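Probable benzoylformate decarboxylase (Rhodococcus jostii, PDB 7ORX) belongs to the thiamine diphosphate-dependent enzymes and binds thiamine diphosphate and a sodium ion as an assembly of four chains. Local coordinates at residues C[74-79]-C[111-116]; C[94-99]-C[144-149]; C[140-145]-C[157-162]; C[5-10]-C[164-169]; C[9-14]-C[136-141]. All coordinates share one frame; numbering follows the deposited sequence.

How the interactions relate
All five contacts lie in the N-terminal part of the chain, four of them round helices 7-17 and 138-149. Helix 138-149 serves three: interaction 5 holds its start against helix 7-17, interaction 3 its middle against strand 157-162, and interaction 2 its end against the neighbouring strand 95-101. The centres of interactions 2 and 3 lie about 7 Å apart. Interaction 4, about 8 Å from interaction 5, closes a loop of the chain within which interactions 1, 2 and 3 are nested. Interaction 1, beside thiamine diphosphate, is about 17 Å from interaction 3 and meets it through Ser78 and Tyr158. One parallel sheet thus joins the helix layer to the loop by thiamine diphosphate.

Interaction 1: residues C[74-79]-C[111-116]; sequences AASGSG and VMLSNV
Leu113 is the first residue of 111-116 to meet helix 74-79. It sits in a type II turn from Val111 to Ser114, closed by Ser114 N to Val111 O, and its side chain reaches across so that CD1 lies 4.0 Å from Ala74 CB and 3.7 Å from Ser76 OG. Its carbonyl also approaches Ala74, with Leu113 O 3.7 Å from Ala74 CB. Ser114 turns its side chain away and leaves its backbone O near the methyl of Ala75. Asn115 then comes in close: with CG anti to the backbone N (chi1 -174°) its amide extends alongside Ala75, CG 3.9 Å from Ala75 CB. Its ND2 is 4.1 Å from Ala74 O, while that oxygen accepts from Ser78 OG at 2.8 Å, nearly in line with the carbonyl bond. The surroundings belong to the thiamine diphosphate pocket: Ser76 and Gly77 touch thiamine diphosphate, and Gly405 of the second subunit packs on Ser76. Loop and helix therefore meet through van der Waals contacts of methyls, one hydroxyl and the Asn115 amide, while Ala74 O is satisfied within its own segment by Ser78, Leu113 O by Asn30 and Asn115 O by Gln101.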
# COMPACT_ATOMS: atom_id res chain seq x y z
N ALA C 74 -0.80 14.79 -12.93
CA ALA C 74 -1.51 14.57 -11.65
C ALA C 74 -1.97 13.10 -11.56
O ALA C 74 -1.27 12.22 -12.13
CB ALA C 74 -2.66 15.56 -11.55
N ALA C 75 -3.11 12.85 -10.90
CA ALA C 75 -3.68 11.50 -10.67
C ALA C 75 -4.43 10.98 -11.91
O ALA C 75 -4.30 9.76 -12.21
CB ALA C 75 -4.59 11.55 -9.46
N SER C 76 -5.19 11.85 -12.59
CA SER C 76 -6.03 11.51 -13.78
C SER C 76 -5.14 11.08 -14.95
O SER C 76 -5.45 10.05 -15.59
CB SER C 76 -6.99 12.63 -14.15
OG SER C 76 -6.43 13.93 -13.95
N GLY C 77 -4.06 11.83 -15.21
CA GLY C 77 -3.04 11.53 -16.24
C GLY C 77 -2.21 10.29 -15.90
O GLY C 77 -2.01 9.45 -16.82
N SER C 78 -1.75 10.15 -14.65
CA SER C 78 -0.95 8.98 -14.18
C SER C 78 -1.80 7.70 -14.26
O SER C 78 -1.26 6.68 -14.76
CB SER C 78 -0.40 9.21 -12.78
OG SER C 78 0.53 10.24 -12.85
N GLY C 79 -3.04 7.76 -13.75
CA GLY C 79 -3.99 6.64 -13.76
C GLY C 79 -4.23 6.12 -15.18
O GLY C 79 -4.21 4.88 -15.37
N VAL C 111 -7.35 19.92 -2.80
CA VAL C 111 -7.84 20.89 -3.82
C VAL C 111 -7.85 20.16 -5.17
O VAL C 111 -7.28 19.06 -5.26
CB VAL C 111 -6.99 22.18 -3.86
CG1 VAL C 111 -6.95 22.90 -2.50
CG2 VAL C 111 -5.58 21.93 -4.39
N MET C 112 -8.49 20.76 -6.17
CA MET C 112 -8.66 20.22 -7.54
C MET C 112 -7.28 19.84 -8.10
O MET C 112 -6.39 20.65 -7.99
CB MET C 112 -9.38 21.28 -8.39
CG MET C 112 -9.86 20.84 -9.77
SD MET C 112 -11.15 19.58 -9.80
CE MET C 112 -11.63 19.72 -11.52
N LEU C 113 -7.14 18.61 -8.61
CA LEU C 113 -5.92 18.04 -9.28
C LEU C 113 -4.78 17.76 -8.28
O LEU C 113 -3.61 17.68 -8.73
CB LEU C 113 -5.47 18.94 -10.45
CG LEU C 113 -6.17 18.67 -11.80
CD1 LEU C 113 -6.27 17.18 -12.16
CD2 LEU C 113 -7.56 19.30 -11.87
N SER C 114 -5.12 17.58 -6.99
CA SER C 114 -4.33 16.84 -5.96
C SER C 114 -4.32 15.34 -6.30
O SER C 114 -5.42 14.77 -6.53
CB SER C 114 -4.86 17.00 -4.55
OG SER C 114 -4.47 18.22 -4.02
N ASN C 115 -3.11 14.77 -6.33
CA ASN C 115 -2.82 13.31 -6.29
C ASN C 115 -2.70 12.94 -4.80
O ASN C 115 -1.74 13.36 -4.15
CB ASN C 115 -1.61 13.03 -7.21
CG ASN C 115 -1.24 11.57 -7.40
OD1 ASN C 115 -1.80 10.68 -6.75
ND2 ASN C 115 -0.26 11.34 -8.28
N VAL C 116 -3.70 12.25 -4.25
CA VAL C 116 -3.76 11.85 -2.81
C VAL C 116 -3.01 10.51 -2.66
O VAL C 116 -3.51 9.52 -3.23
CB VAL C 116 -5.22 11.76 -2.30
CG1 VAL C 116 -5.29 11.66 -0.77
CG2 VAL C 116 -6.08 12.93 -2.79

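Interaction 2: residues C[94-99]-C[144-149]; sequences PLVVTA and QAIHTA
Val96 and Ala149 give the most surface to this contact, with Pro94 third. Val96 points from strand 95-99 toward the helix and divides its two methyls between helix positions. CG1, anti to the backbone N (chi1 179°), reaches to 4.4 Å from Ala145 CB. CG2 takes the other branch and lies 4.0 Å from Ile146 CG1, the two side chains crossing at a slant, and 4.2 Å from Ala149 CB. Ala149 is thus shared: its methyl, directed at the strand, touches Val96 on one hand and Pro94 on the other, where Pro94 CB and Ala149 CB are 4.0 Å apart. Pro94 lies just before the strand and brings its ring alongside the last turn of the helix, CB 3.5 Å from Ala149 O. That small alanine lets the backbones draw together here, their CA atoms being 4.6 Å apart at this pair. Inside the helix, Gln144 O takes both Thr148 N and Thr148 OG1. Leu95, next in the strand, turns instead to Leu54 and Ala57 of helix 50-64, so helices cover the strand on both sides. With the segment axes 8.4 Å apart and running at 151°, this is the layered alpha/beta packing of a parallel sheet whose helices return against its strands, as expected of a thiamine diphosphate-binding domain.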
# COMPACT_ATOMS: atom_id res chain seq x y z
N PRO C 94 13.27 0.71 -18.67
CA PRO C 94 13.63 1.76 -17.72
C PRO C 94 12.96 3.10 -17.97
O PRO C 94 13.65 4.06 -18.13
CB PRO C 94 15.15 1.86 -17.90
CG PRO C 94 15.40 1.44 -19.31
CD PRO C 94 14.35 0.39 -19.60
N LEU C 95 11.63 3.16 -17.98
CA LEU C 95 10.88 4.43 -18.05
C LEU C 95 11.02 5.16 -16.72
O LEU C 95 10.78 4.56 -15.64
CB LEU C 95 9.39 4.16 -18.27
CG LEU C 95 9.04 3.37 -19.53
CD1 LEU C 95 7.51 3.35 -19.72
CD2 LEU C 95 9.70 3.98 -20.76
N VAL C 96 11.30 6.45 -16.78
CA VAL C 96 11.31 7.35 -15.60
C VAL C 96 10.06 8.23 -15.72
O VAL C 96 10.05 9.12 -16.56
CB VAL C 96 12.59 8.17 -15.62
CG1 VAL C 96 12.61 9.11 -14.45
CG2 VAL C 96 13.80 7.27 -15.69
N VAL C 97 9.03 7.95 -14.96
CA VAL C 97 7.75 8.67 -15.16
C VAL C 97 7.64 9.73 -14.08
O VAL C 97 7.48 9.35 -12.93
CB VAL C 97 6.59 7.67 -15.04
CG1 VAL C 97 5.24 8.33 -15.25
CG2 VAL C 97 6.79 6.49 -15.96
N THR C 98 7.72 11.02 -14.44
CA THR C 98 7.43 12.15 -13.53
C THR C 98 5.98 12.62 -13.72
O THR C 98 5.48 12.67 -14.85
CB THR C 98 8.41 13.30 -13.77
OG1 THR C 98 8.07 13.87 -15.03
CG2 THR C 98 9.85 12.85 -13.81
N ALA C 99 5.31 12.98 -12.63
CA ALA C 99 3.94 13.52 -12.65
C ALA C 99 3.95 14.87 -11.94
O ALA C 99 4.57 15.00 -10.91
CB ALA C 99 3.03 12.54 -11.97
N GLN C 144 18.18 9.27 -8.20
CA GLN C 144 17.94 7.91 -7.65
C GLN C 144 16.96 7.16 -8.59
O GLN C 144 17.21 5.97 -8.91
CB GLN C 144 17.37 8.03 -6.24
CG GLN C 144 16.85 6.73 -5.70
CD GLN C 144 16.57 6.78 -4.21
OE1 GLN C 144 16.46 7.82 -3.53
NE2 GLN C 144 16.47 5.61 -3.63
N ALA C 145 15.87 7.81 -8.99
CA ALA C 145 14.89 7.27 -9.94
C ALA C 145 15.61 6.72 -11.16
O ALA C 145 15.28 5.57 -11.56
CB ALA C 145 13.88 8.32 -10.35
N ILE C 146 16.55 7.47 -11.74
CA ILE C 146 17.19 7.05 -13.03
C ILE C 146 18.09 5.85 -12.75
O ILE C 146 18.00 4.89 -13.48
CB ILE C 146 17.95 8.20 -13.69
CG1 ILE C 146 16.97 9.27 -14.16
CG2 ILE C 146 18.84 7.70 -14.81
CD1 ILE C 146 17.58 10.63 -14.32
N HIS C 147 18.91 5.90 -11.71
CA HIS C 147 19.87 4.79 -11.45
C HIS C 147 19.11 3.50 -11.21
O HIS C 147 19.56 2.41 -11.65
CB HIS C 147 20.72 5.11 -10.23
CG HIS C 147 21.71 6.18 -10.46
ND1 HIS C 147 22.57 6.17 -11.54
CD2 HIS C 147 22.02 7.27 -9.70
CE1 HIS C 147 23.36 7.23 -11.45
NE2 HIS C 147 23.04 7.92 -10.33
N THR C 148 18.05 3.63 -10.41
CA THR C 148 17.12 2.54 -10.02
C THR C 148 16.49 1.97 -11.30
O THR C 148 16.49 0.76 -11.44
CB THR C 148 16.02 3.04 -9.07
OG1 THR C 148 16.60 3.58 -7.88
CG2 THR C 148 15.05 1.96 -8.67
N ALA C 149 15.95 2.78 -12.19
CA ALA C 149 15.34 2.28 -13.45
C ALA C 149 16.33 1.40 -14.24
O ALA C 149 15.85 0.40 -14.79
CB ALA C 149 14.83 3.42 -14.26

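Interaction 3: residues C[140-145]-C[157-162]; sequences RTINQA and VYVSVP
Val159 carries this contact between helix and strand, the closing half of a beta-alpha-beta crossover in which helix 138-149 leads from strand 128-130 to strand 157-162. The helix runs nearly antiparallel to the strand, at 168°, with the short axes 9.0 Å apart. From CB, directed at the helix, Val159 splits into two methyls. CG1, anti to the backbone N (chi1 177°), reaches the earlier turn, 3.8 Å from Thr141 CG2 and 4.3 Å from Ile142 CG1. The Thr141 methyl comes at it aslant. CG2, on the other branch, lies 3.7 Å from Ala145 CB, so one valine bridges successive helical turns. Two residues back, Val157 meets the same alanine: its CG2 lies 3.9 Å from Ala145 CB and both its methyls approach Ala145 O. Tyr158, between these valines, turns away from the helix, its OH hydrogen-bonded to Ser78. The polar edge of the helix faces other subunits, where Arg310 O of the third subunit accepts from Arg140 NH1. The same NH1 donates to Gln144 OE1 at 2.8 Å, the oxygen lying in the guanidinium plane while the nitrogen stands above the plane of the amide.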
# COMPACT_ATOMS: atom_id res chain seq x y z
N ARG C 140 17.92 14.93 -6.32
CA ARG C 140 18.53 13.62 -5.92
C ARG C 140 17.48 12.52 -6.10
O ARG C 140 17.84 11.43 -6.55
CB ARG C 140 19.11 13.69 -4.50
CG ARG C 140 19.87 12.44 -4.06
CD ARG C 140 19.80 12.21 -2.54
NE ARG C 140 18.40 12.12 -2.20
CZ ARG C 140 17.65 11.02 -2.40
NH1 ARG C 140 18.21 9.87 -2.77
NH2 ARG C 140 16.35 11.04 -2.15
N THR C 141 16.23 12.79 -5.77
CA THR C 141 15.12 11.83 -5.98
C THR C 141 15.13 11.42 -7.47
O THR C 141 14.99 10.24 -7.76
CB THR C 141 13.79 12.41 -5.53
OG1 THR C 141 13.78 12.54 -4.11
CG2 THR C 141 12.62 11.53 -5.93
N ILE C 142 15.29 12.35 -8.40
CA ILE C 142 15.31 12.05 -9.85
C ILE C 142 16.61 11.33 -10.18
O ILE C 142 16.54 10.36 -10.92
CB ILE C 142 15.07 13.31 -10.69
CG1 ILE C 142 13.72 13.91 -10.31
CG2 ILE C 142 15.11 12.99 -12.18
CD1 ILE C 142 13.31 15.04 -11.20
N ASN C 143 17.73 11.71 -9.64
CA ASN C 143 18.98 10.92 -9.82
C ASN C 143 18.73 9.48 -9.39
O ASN C 143 19.06 8.57 -10.18
CB ASN C 143 20.20 11.43 -9.04
CG ASN C 143 21.45 10.77 -9.56
OD1 ASN C 143 21.68 10.77 -10.75
ND2 ASN C 143 22.25 10.17 -8.70
N GLN C 144 18.18 9.27 -8.20
CA GLN C 144 17.94 7.91 -7.65
C GLN C 144 16.96 7.16 -8.59
O GLN C 144 17.21 5.97 -8.91
CB GLN C 144 17.37 8.03 -6.24
CG GLN C 144 16.85 6.73 -5.70
CD GLN C 144 16.57 6.78 -4.21
OE1 GLN C 144 16.46 7.82 -3.53
NE2 GLN C 144 16.47 5.61 -3.63
N ALA C 145 15.87 7.81 -8.99
CA ALA C 145 14.89 7.27 -9.94
C ALA C 145 15.61 6.72 -11.16
O ALA C 145 15.28 5.57 -11.56
CB ALA C 145 13.88 8.32 -10.35
N VAL C 157 9.88 3.55 -12.93
CA VAL C 157 9.97 4.29 -11.63
C VAL C 157 9.06 5.52 -11.74
O VAL C 157 8.85 5.99 -12.86
CB VAL C 157 11.44 4.69 -11.37
CG1 VAL C 157 12.32 3.47 -11.44
CG2 VAL C 157 11.94 5.67 -12.40
N TYR C 158 8.53 6.03 -10.64
CA TYR C 158 7.58 7.15 -10.66
C TYR C 158 8.00 8.17 -9.62
O TYR C 158 8.33 7.79 -8.54
CB TYR C 158 6.19 6.63 -10.32
CG TYR C 158 5.07 7.64 -10.32
CD1 TYR C 158 4.46 8.07 -11.49
CD2 TYR C 158 4.52 8.06 -9.13
CE1 TYR C 158 3.39 8.95 -11.47
CE2 TYR C 158 3.45 8.93 -9.09
CZ TYR C 158 2.86 9.36 -10.27
OH TYR C 158 1.80 10.22 -10.20
N VAL C 159 7.96 9.44 -9.97
CA VAL C 159 8.34 10.57 -9.10
C VAL C 159 7.24 11.62 -9.26
O VAL C 159 7.06 12.07 -10.39
CB VAL C 159 9.70 11.14 -9.52
CG1 VAL C 159 10.04 12.33 -8.66
CG2 VAL C 159 10.80 10.10 -9.45
N SER C 160 6.55 11.98 -8.18
CA SER C 160 5.48 13.03 -8.21
C SER C 160 6.10 14.30 -7.66
O SER C 160 6.56 14.22 -6.58
CB SER C 160 4.25 12.58 -7.42
OG SER C 160 3.41 13.65 -7.03
N VAL C 161 6.13 15.41 -8.40
CA VAL C 161 6.79 16.67 -7.96
C VAL C 161 5.75 17.80 -7.93
O VAL C 161 5.13 18.11 -8.96
CB VAL C 161 7.98 17.04 -8.86
CG1 VAL C 161 8.63 18.31 -8.36
CG2 VAL C 161 8.95 15.89 -9.02
N PRO C 162 5.50 18.41 -6.74
CA PRO C 162 4.65 19.58 -6.62
C PRO C 162 5.22 20.72 -7.47
O PRO C 162 6.44 20.91 -7.50
CB PRO C 162 4.69 19.93 -5.13
CG PRO C 162 5.06 18.66 -4.43
CD PRO C 162 5.93 17.92 -5.42

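Interaction 4: residues C[5-10]-C[164-169]; sequences ATVSEV and DDWAAE
Thr6 and Glu169 form a single beta bridge, just where the chain enters helix 7-17, and a capping box of Thr6 and Glu9 closes that helix start. Backbone hydrogen bonds come first. Val7 N donates to Ala168 O at 3.0 Å, almost straight down the carbonyl bond. Ser8 N donates to Trp166 O at 3.1 Å, in the carbonyl plane and on a lone pair. Two amides of the first helical turn, which have no earlier helix carbonyl to use, are thus satisfied by the type I turn from Asp165 to Ala168. The Thr6 CA-H also approaches Ala168 O.

Within the capping box, Thr6 N donates to Glu9 OE1 at 2.9 Å. The return bond, Glu9 N to Thr6 OG1, is weak at 3.3 Å; OG1 sits between the backbone N and the carbonyl carbon (chi1 62°), which turns it toward the helix.

Apolar packing centres on Val7, the residue most covered here. Its CG2 passes Ala168 CB at 4.4 Å, and its side chain meets Trp166 at about a right angle. Val7 also packs on Val138 of helix 138-149. Asp165 turns its carboxylate off to a salt bridge with Arg104. On the indole, Trp166 CE3 lies 3.9 Å from Val7 CG1 and 3.8 Å from Ser8 CA.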
# COMPACT_ATOMS: atom_id res chain seq x y z
N ALA C 5 21.23 28.30 -8.17
CA ALA C 5 20.57 27.56 -9.28
C ALA C 5 19.20 27.11 -8.76
O ALA C 5 19.14 26.84 -7.55
CB ALA C 5 21.43 26.38 -9.67
N THR C 6 18.16 26.97 -9.60
CA THR C 6 16.83 26.44 -9.18
C THR C 6 16.78 24.91 -9.36
O THR C 6 17.68 24.32 -10.02
CB THR C 6 15.65 27.10 -9.89
OG1 THR C 6 15.78 26.81 -11.28
CG2 THR C 6 15.56 28.60 -9.68
N VAL C 7 15.78 24.30 -8.75
CA VAL C 7 15.60 22.83 -8.79
C VAL C 7 15.40 22.41 -10.26
O VAL C 7 15.94 21.38 -10.67
CB VAL C 7 14.43 22.43 -7.87
CG1 VAL C 7 13.91 21.07 -8.18
CG2 VAL C 7 14.85 22.51 -6.40
N SER C 8 14.68 23.22 -11.02
CA SER C 8 14.48 23.10 -12.49
C SER C 8 15.86 23.13 -13.21
O SER C 8 16.12 22.23 -14.03
CB SER C 8 13.53 24.20 -12.96
OG SER C 8 13.44 24.25 -14.38
N GLU C 9 16.74 24.08 -12.92
CA GLU C 9 18.01 24.23 -13.67
C GLU C 9 18.88 23.00 -13.42
O GLU C 9 19.53 22.51 -14.37
CB GLU C 9 18.73 25.51 -13.28
CG GLU C 9 17.97 26.76 -13.67
CD GLU C 9 18.57 28.08 -13.22
OE1 GLU C 9 19.08 28.18 -12.06
OE2 GLU C 9 18.48 29.03 -14.01
N VAL C 10 18.87 22.48 -12.20
CA VAL C 10 19.76 21.35 -11.84
C VAL C 10 19.19 20.06 -12.42
O VAL C 10 19.98 19.21 -12.89
CB VAL C 10 19.96 21.25 -10.32
CG1 VAL C 10 20.77 20.02 -9.97
CG2 VAL C 10 20.62 22.49 -9.78
N ASP C 164 5.36 23.87 -7.50
CA ASP C 164 6.06 25.00 -6.85
C ASP C 164 7.50 24.59 -6.49
O ASP C 164 8.30 25.48 -6.16
CB ASP C 164 5.26 25.55 -5.67
CG ASP C 164 4.98 24.58 -4.52
OD1 ASP C 164 4.60 23.41 -4.81
OD2 ASP C 164 5.10 25.03 -3.30
N ASP C 165 7.86 23.31 -6.59
CA ASP C 165 9.22 22.85 -6.19
C ASP C 165 10.24 23.29 -7.23
O ASP C 165 11.39 23.50 -6.85
CB ASP C 165 9.30 21.33 -6.03
CG ASP C 165 8.66 20.81 -4.76
OD1 ASP C 165 8.23 21.66 -3.90
OD2 ASP C 165 8.62 19.53 -4.60
N TRP C 166 9.83 23.45 -8.49
CA TRP C 166 10.77 23.67 -9.62
C TRP C 166 11.49 25.02 -9.46
O TRP C 166 12.62 25.15 -9.86
CB TRP C 166 10.01 23.56 -10.93
CG TRP C 166 9.50 22.19 -11.17
CD1 TRP C 166 8.19 21.79 -11.28
CD2 TRP C 166 10.29 21.01 -11.34
NE1 TRP C 166 8.12 20.44 -11.49
CE2 TRP C 166 9.39 19.93 -11.55
CE3 TRP C 166 11.66 20.77 -11.37
CZ2 TRP C 166 9.82 18.63 -11.73
CZ3 TRP C 166 12.09 19.48 -11.59
CH2 TRP C 166 11.18 18.42 -11.76
N ALA C 167 10.80 25.98 -8.87
CA ALA C 167 11.21 27.39 -8.70
C ALA C 167 12.05 27.52 -7.43
O ALA C 167 12.75 28.54 -7.29
CB ALA C 167 9.99 28.28 -8.64
N ALA C 168 12.03 26.54 -6.52
CA ALA C 168 12.78 26.63 -5.24
C ALA C 168 14.29 26.63 -5.51
O ALA C 168 14.72 26.08 -6.54
CB ALA C 168 12.39 25.51 -4.32
N GLU C 169 15.07 27.21 -4.58
CA GLU C 169 16.54 27.21 -4.68
C GLU C 169 17.02 25.76 -4.55
O GLU C 169 16.51 25.06 -3.67
CB GLU C 169 17.16 28.13 -3.63
CG GLU C 169 18.66 28.39 -3.82
CD GLU C 169 19.41 28.93 -2.58
OE1 GLU C 169 18.89 28.73 -1.45
OE2 GLU C 169 20.52 29.58 -2.73

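Interaction 5: residues C[9-14]-C[136-141]; sequences EVTYEL and EDVPRT
Pro139, which Val10 and Thr11 touch, is followed in sequence by Arg140, whose CB points away from helix 7-17 and whose flat guanidinium has its edge taken by the carboxylate of Asp137. The two meet side-on in a salt bridge: NE donates to Asp137 OD1 at 3.0 Å and NH2 to Asp137 OD2 at 3.1 Å. Both oxygens lie in the guanidinium plane and are used on their syn sides, so the two bonds hold the groups against rotation. A second flat group, the backbone carbonyl of Asp137, is gripped from both faces: Thr141 N comes from one and Thr141 OG1, 2.8 Å from Asp137 O, from the opposite one. Asp137 holds the N-cap position of helix 138-149, yet its side chain, turned to Arg140, makes no capping bond.

This is helix-helix packing within the alpha/beta thiamine diphosphate-binding fold, where helix 138-149 also covers strand 157-162 of the parallel sheet; its start leans on helix 7-17 through Pro139. Val10 CG1 meets Pro139 CB at 4.1 Å, the side chains at about a right angle. The Thr11 side chain also crosses that of Pro139 at about a right angle, with OG1 4.1 Å from Pro139 CG; the hydroxyl itself is bonded to Val7 O, one turn back in its own helix. Leu14, with CG anti to the backbone N (chi1 170°), carries a branch toward the neighbouring helix, where CD2 is 3.8 Å from Pro139 O. Leu177 of helix 175-179 covers the proline as well, and Gly108 of the fourth subunit packs against Asp137 and Arg140.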
# COMPACT_ATOMS: atom_id res chain seq x y z
N GLU C 9 16.74 24.08 -12.92
CA GLU C 9 18.01 24.23 -13.67
C GLU C 9 18.88 23.00 -13.42
O GLU C 9 19.53 22.51 -14.37
CB GLU C 9 18.73 25.51 -13.28
CG GLU C 9 17.97 26.76 -13.67
CD GLU C 9 18.57 28.08 -13.22
OE1 GLU C 9 19.08 28.18 -12.06
OE2 GLU C 9 18.48 29.03 -14.01
N VAL C 10 18.87 22.48 -12.20
CA VAL C 10 19.76 21.35 -11.84
C VAL C 10 19.19 20.06 -12.42
O VAL C 10 19.98 19.21 -12.89
CB VAL C 10 19.96 21.25 -10.32
CG1 VAL C 10 20.77 20.02 -9.97
CG2 VAL C 10 20.62 22.49 -9.78
N THR C 11 17.87 19.90 -12.33
CA THR C 11 17.14 18.72 -12.85
C THR C 11 17.43 18.57 -14.35
O THR C 11 17.87 17.49 -14.74
CB THR C 11 15.64 18.81 -12.56
OG1 THR C 11 15.44 18.86 -11.15
CG2 THR C 11 14.86 17.63 -13.12
N TYR C 12 17.28 19.65 -15.13
CA TYR C 12 17.55 19.69 -16.60
C TYR C 12 19.03 19.43 -16.88
O TYR C 12 19.33 18.65 -17.80
CB TYR C 12 17.05 20.98 -17.24
CG TYR C 12 15.58 20.93 -17.61
CD1 TYR C 12 15.12 20.02 -18.54
CD2 TYR C 12 14.65 21.79 -17.03
CE1 TYR C 12 13.78 19.96 -18.88
CE2 TYR C 12 13.32 21.75 -17.36
CZ TYR C 12 12.87 20.83 -18.30
OH TYR C 12 11.55 20.76 -18.69
N GLU C 13 19.95 19.95 -16.07
CA GLU C 13 21.40 19.70 -16.31
C GLU C 13 21.66 18.20 -16.12
O GLU C 13 22.57 17.63 -16.80
CB GLU C 13 22.25 20.64 -15.44
CG GLU C 13 23.76 20.41 -15.60
CD GLU C 13 24.66 21.43 -16.31
OE1 GLU C 13 25.74 21.78 -15.72
OE2 GLU C 13 24.33 21.81 -17.48
N LEU C 14 20.88 17.59 -15.24
CA LEU C 14 21.06 16.18 -14.85
C LEU C 14 20.47 15.29 -15.93
O LEU C 14 21.16 14.34 -16.34
CB LEU C 14 20.38 16.00 -13.49
CG LEU C 14 20.25 14.55 -13.04
CD1 LEU C 14 21.58 13.99 -12.57
CD2 LEU C 14 19.20 14.42 -11.95
N GLU C 136 14.00 20.69 -2.13
CA GLU C 136 15.48 20.52 -2.13
C GLU C 136 15.84 19.13 -2.64
O GLU C 136 16.87 18.96 -3.34
CB GLU C 136 15.95 20.75 -0.70
CG GLU C 136 15.79 22.20 -0.28
CD GLU C 136 15.39 22.42 1.18
OE1 GLU C 136 16.28 22.82 1.98
OE2 GLU C 136 14.19 22.19 1.50
N ASP C 137 15.03 18.15 -2.25
CA ASP C 137 15.37 16.73 -2.53
C ASP C 137 14.88 16.32 -3.93
O ASP C 137 14.95 15.12 -4.26
CB ASP C 137 14.77 15.85 -1.44
CG ASP C 137 15.43 14.47 -1.35
OD1 ASP C 137 16.71 14.43 -1.34
OD2 ASP C 137 14.66 13.44 -1.28
N VAL C 138 14.37 17.23 -4.76
CA VAL C 138 13.80 16.82 -6.05
C VAL C 138 14.93 16.35 -6.96
O VAL C 138 14.85 15.26 -7.51
CB VAL C 138 12.89 17.89 -6.63
CG1 VAL C 138 12.55 17.63 -8.08
CG2 VAL C 138 11.60 17.96 -5.82
N PRO C 139 16.05 17.07 -7.14
CA PRO C 139 17.13 16.57 -7.99
C PRO C 139 17.66 15.19 -7.59
O PRO C 139 17.80 14.35 -8.41
CB PRO C 139 18.20 17.66 -7.86
CG PRO C 139 17.40 18.91 -7.58
CD PRO C 139 16.32 18.41 -6.63
N ARG C 140 17.92 14.93 -6.32
CA ARG C 140 18.53 13.62 -5.92
C ARG C 140 17.48 12.52 -6.10
O ARG C 140 17.84 11.43 -6.55
CB ARG C 140 19.11 13.69 -4.50
CG ARG C 140 19.87 12.44 -4.06
CD ARG C 140 19.80 12.21 -2.54
NE ARG C 140 18.40 12.12 -2.20
CZ ARG C 140 17.65 11.02 -2.40
NH1 ARG C 140 18.21 9.87 -2.77
NH2 ARG C 140 16.35 11.04 -2.15
N THR C 141 16.23 12.79 -5.77
CA THR C 141 15.12 11.83 -5.98
C THR C 141 15.13 11.42 -7.47
O THR C 141 14.99 10.24 -7.76
CB THR C 141 13.79 12.41 -5.53
OG1 THR C 141 13.78 12.54 -4.11
CG2 THR C 141 12.62 11.53 -5.93